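Local coordinates for PA-I Galactophilic Lectin (Enterobacter cloacae, PDB 6YGQ), which probably binds galactose-type sugars through a bound calcium ion, as expected of a PA-IL-like (PllA-like) lectin domain, at residues S87-L92 with T115-D120. Numbering follows the deposited sequence.
Sequences SLQARL and TLFFAD. With CA (calcium ion), chain E.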
ATOM      1  N   SER A  87      -0.718   4.340  -9.508  1.00 13.08           N
ATOM      2  CA  SER A  87      -0.565   3.444 -10.648  1.00 12.20           C
ATOM      3  C   SER A  87      -1.701   2.431 -10.730  1.00 12.60           C
ATOM      4  O   SER A  87      -2.079   2.019 -11.832  1.00 13.66           O
ATOM      5  CB  SER A  87       0.778   2.718 -10.569  1.00 12.36           C
ATOM      6  OG  SER A  87       1.857   3.604 -10.813  1.00 13.98           O
ATOM      7  N   LEU A  88      -2.247   2.014  -9.591  1.00 13.50           N
ATOM      8  CA  LEU A  88      -3.393   1.118  -9.577  1.00 13.44           C
ATOM      9  C   LEU A  88      -4.676   1.936  -9.553  1.00 13.76           C
ATOM     10  O   LEU A  88      -4.866   2.791  -8.680  1.00 14.69           O
ATOM     11  CB  LEU A  88      -3.359   0.178  -8.373  1.00 13.53           C
ATOM     12  CG  LEU A  88      -4.567  -0.760  -8.264  1.00 14.43           C
ATOM     13  CD1 LEU A  88      -4.611  -1.729  -9.445  1.00 14.90           C
ATOM     14  CD2 LEU A  88      -4.539  -1.517  -6.943  1.00 16.21           C
ATOM     15  N   GLN A  89      -5.553   1.658 -10.508  1.00 16.17           N
ATOM     16  CA  GLN A  89      -6.827   2.338 -10.636  1.00 16.40           C
ATOM     17  C   GLN A  89      -7.912   1.300 -10.862  1.00 15.18           C
ATOM     18  O   GLN A  89      -7.641   0.144 -11.200  1.00 14.72           O
ATOM     19  CB  GLN A  89      -6.797   3.352 -11.782  1.00 19.29           C
ATOM     20  CG  GLN A  89      -5.519   4.176 -11.804  1.00 21.77           C
ATOM     21  CD  GLN A  89      -5.738   5.594 -12.272  1.00 21.90           C
ATOM     22  OE1 GLN A  89      -6.731   5.898 -12.935  1.00 20.96           O
ATOM     23  NE2 GLN A  89      -4.803   6.475 -11.935  1.00 22.80           N
ATOM     24  N   ALA A  90      -9.147   1.732 -10.647  1.00 14.91           N
ATOM     25  CA  ALA A  90     -10.328   0.921 -10.881  1.00 16.83           C
ATOM     26  C   ALA A  90     -11.079   1.487 -12.076  1.00 17.86           C
ATOM     27  O   ALA A  90     -11.125   2.706 -12.272  1.00 16.25           O
ATOM     28  CB  ALA A  90     -11.234   0.899  -9.648  1.00 17.55           C
ATOM     29  N   ARG A  91     -11.641   0.599 -12.887  1.00 22.52           N
ATOM     30  CA  ARG A  91     -12.507   0.982 -13.992  1.00 26.56           C
ATOM     31  C   ARG A  91     -13.882   0.386 -13.740  1.00 26.72           C
ATOM     32  O   ARG A  91     -14.005  -0.813 -13.465  1.00 22.96           O
ATOM     33  CB  ARG A  91     -11.954   0.514 -15.338  1.00 30.24           C
ATOM     34  CG  ARG A  91     -12.808   0.943 -16.527  1.00 34.19           C
ATOM     35  CD  ARG A  91     -11.958   1.482 -17.672  1.00 35.29           C
ATOM     36  NE  ARG A  91     -10.944   0.523 -18.104  1.00 36.93           N
ATOM     37  CZ  ARG A  91      -9.644   0.794 -18.230  1.00 36.25           C
ATOM     38  NH1 ARG A  91      -9.170   2.003 -17.957  1.00 33.60           N
ATOM     39  NH2 ARG A  91      -8.813  -0.157 -18.632  1.00 38.09           N
ATOM     40  N   LEU A  92     -14.907   1.227 -13.824  1.00 25.89           N
ATOM     41  CA  LEU A  92     -16.278   0.829 -13.528  1.00 23.18           C
ATOM     42  C   LEU A  92     -17.180   1.719 -14.368  1.00 22.90           C
ATOM     43  O   LEU A  92     -17.114   2.944 -14.244  1.00 21.23           O
ATOM     44  CB  LEU A  92     -16.573   0.984 -12.035  1.00 22.15           C
ATOM     45  CG  LEU A  92     -17.945   0.556 -11.516  1.00 25.80           C
ATOM     46  CD1 LEU A  92     -18.069  -0.954 -11.459  1.00 27.58           C
ATOM     47  CD2 LEU A  92     -18.182   1.173 -10.140  1.00 27.66           C
ATOM     48  N   THR A 115     -13.218  -3.621 -12.825  1.00 17.58           N
ATOM     49  CA  THR A 115     -11.925  -3.881 -13.439  1.00 16.63           C
ATOM     50  C   THR A 115     -10.854  -3.128 -12.663  1.00 16.18           C
ATOM     51  O   THR A 115     -11.090  -2.020 -12.169  1.00 16.35           O
ATOM     52  CB  THR A 115     -11.922  -3.459 -14.908  1.00 17.25           C
ATOM     53  OG1 THR A 115     -12.667  -4.417 -15.669  1.00 17.60           O
ATOM     54  CG2 THR A 115     -10.506  -3.377 -15.458  1.00 19.14           C
ATOM     55  N   LEU A 116      -9.689  -3.749 -12.530  1.00 16.81           N
ATOM     56  CA  LEU A 116      -8.522  -3.138 -11.909  1.00 14.66           C
ATOM     57  C   LEU A 116      -7.412  -3.118 -12.947  1.00 14.44           C
ATOM     58  O   LEU A 116      -7.165  -4.130 -13.611  1.00 15.25           O
ATOM     59  CB  LEU A 116      -8.105  -3.909 -10.657  1.00 13.77           C
ATOM     60  CG  LEU A 116      -9.178  -3.955  -9.564  1.00 16.27           C
ATOM     61  CD1 LEU A 116      -8.901  -5.062  -8.557  1.00 18.24           C
ATOM     62  CD2 LEU A 116      -9.279  -2.605  -8.865  1.00 17.32           C
ATOM     63  N   PHE A 117      -6.765  -1.968 -13.113  1.00 13.60           N
ATOM     64  CA  PHE A 117      -5.784  -1.825 -14.177  1.00 14.42           C
ATOM     65  C   PHE A 117      -4.610  -0.978 -13.713  1.00 14.75           C
ATOM     66  O   PHE A 117      -4.715  -0.182 -12.777  1.00 14.99           O
ATOM     67  CB  PHE A 117      -6.428  -1.238 -15.459  1.00 15.22           C
ATOM     68  CG  PHE A 117      -6.751   0.233 -15.385  1.00 16.92           C
ATOM     69  CD1 PHE A 117      -7.935   0.673 -14.816  1.00 19.08           C
ATOM     70  CD2 PHE A 117      -5.880   1.172 -15.912  1.00 17.31           C
ATOM     71  CE1 PHE A 117      -8.236   2.025 -14.758  1.00 19.81           C
ATOM     72  CE2 PHE A 117      -6.171   2.526 -15.855  1.00 17.76           C
ATOM     73  CZ  PHE A 117      -7.351   2.952 -15.279  1.00 18.28           C
ATOM     74  N   PHE A 118      -3.472  -1.216 -14.365  1.00 11.82           N
ATOM     75  CA  PHE A 118      -2.262  -0.423 -14.201  1.00 11.44           C
ATOM     76  C   PHE A 118      -2.333   0.769 -15.145  1.00 10.90           C
ATOM     77  O   PHE A 118      -2.614   0.608 -16.338  1.00 11.67           O
ATOM     78  CB  PHE A 118      -1.033  -1.285 -14.501  1.00 12.41           C
ATOM     79  CG  PHE A 118       0.276  -0.563 -14.362  1.00 11.95           C
ATOM     80  CD1 PHE A 118       0.885   0.012 -15.465  1.00 12.72           C
ATOM     81  CD2 PHE A 118       0.908  -0.476 -13.132  1.00 11.80           C
ATOM     82  CE1 PHE A 118       2.095   0.673 -15.344  1.00 13.61           C
ATOM     83  CE2 PHE A 118       2.116   0.186 -13.003  1.00 12.94           C
ATOM     84  CZ  PHE A 118       2.711   0.760 -14.113  1.00 13.75           C
ATOM     85  N   ALA A 119      -2.089   1.961 -14.613  1.00 13.05           N
ATOM     86  CA  ALA A 119      -2.226   3.196 -15.375  1.00 15.69           C
ATOM     87  C   ALA A 119      -0.940   3.481 -16.144  1.00 17.01           C
ATOM     88  O   ALA A 119       0.135   3.603 -15.547  1.00 18.29           O
ATOM     89  CB  ALA A 119      -2.563   4.362 -14.447  1.00 17.10           C
ATOM     90  N   ASP A 120      -1.055   3.600 -17.464  1.00 16.13           N
ATOM     91  CA  ASP A 120       0.074   3.974 -18.303  1.00 16.98           C
ATOM     92  C   ASP A 120      -0.476   4.629 -19.559  1.00 20.73           C
ATOM     93  O   ASP A 120      -1.676   4.574 -19.841  1.00 22.73           O
ATOM     94  CB  ASP A 120       0.953   2.767 -18.646  1.00 15.64           C
ATOM     95  CG  ASP A 120       2.361   3.168 -19.064  1.00 18.54           C
ATOM     96  OD1 ASP A 120       2.675   4.377 -19.039  1.00 21.04           O
ATOM     97  OD2 ASP A 120       3.153   2.270 -19.417  1.00 18.56           O
TER
HETATM   98 CA    CA E 201       5.423   1.972 -20.391  1.00 15.57          CA
HETATM   99  O   HOH W   1       1.368   4.526 -13.423  1.00 23.04           O
HETATM  100  O   HOH W   2     -15.300  -2.521 -16.102  1.00 46.35           O
HETATM  101  O   HOH W   3       5.082   4.404 -20.081  1.00 17.64           O
HETATM  102  O   HOH W   4       7.053   3.309 -21.806  1.00 20.90           O
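Ser87 meets Ala119 and Phe118 just beyond the last strand pair, Leu88 with Phe118. Its carbonyl accepts the N-H of Ala119 (N to O 2.8 Å), and its CB lies 3.8 Å from Phe118 CE2. Leu88 turns with Ala90, Leu116 and Phe118 to the buried face, where Val30 and Val134 of the facing sheet cover the leucines. Gln89 and Phe117 exchange two nearly straight N-H...O bonds, each 3.0 Å from N to O. On the face carrying Gln89, Arg91, Thr115 and Phe117, Gln89 CB packs 3.6 Å from Phe117 CZ, while its NE2 hydrogen-bonds Pro86 O. Ala90 CB rests 4.1 Å from Leu116 CD2. Arg91, likewise doubly bonded to Thr115 through the backbone, leaves with CG anti to N (chi1 -178°), then bends at chi2 and chi3 to lay its guanidinium over a face of Phe117. In this cation-pi stack, planes 27° apart, Arg91 NH1 comes closest, 3.3 Å from Phe117 CE1; it also hydrogen-bonds Asn96 OD1 of strand 95-98. Two central strands of a four-stranded antiparallel sheet pair here, in a lectin beta-sandwich, and the one ending at Phe118 runs on to Asp120, whose OD2 binds calcium with Asn60, Gln124, Asp127 and Asn128: the metal site characteristic of PA-IL-like lectins.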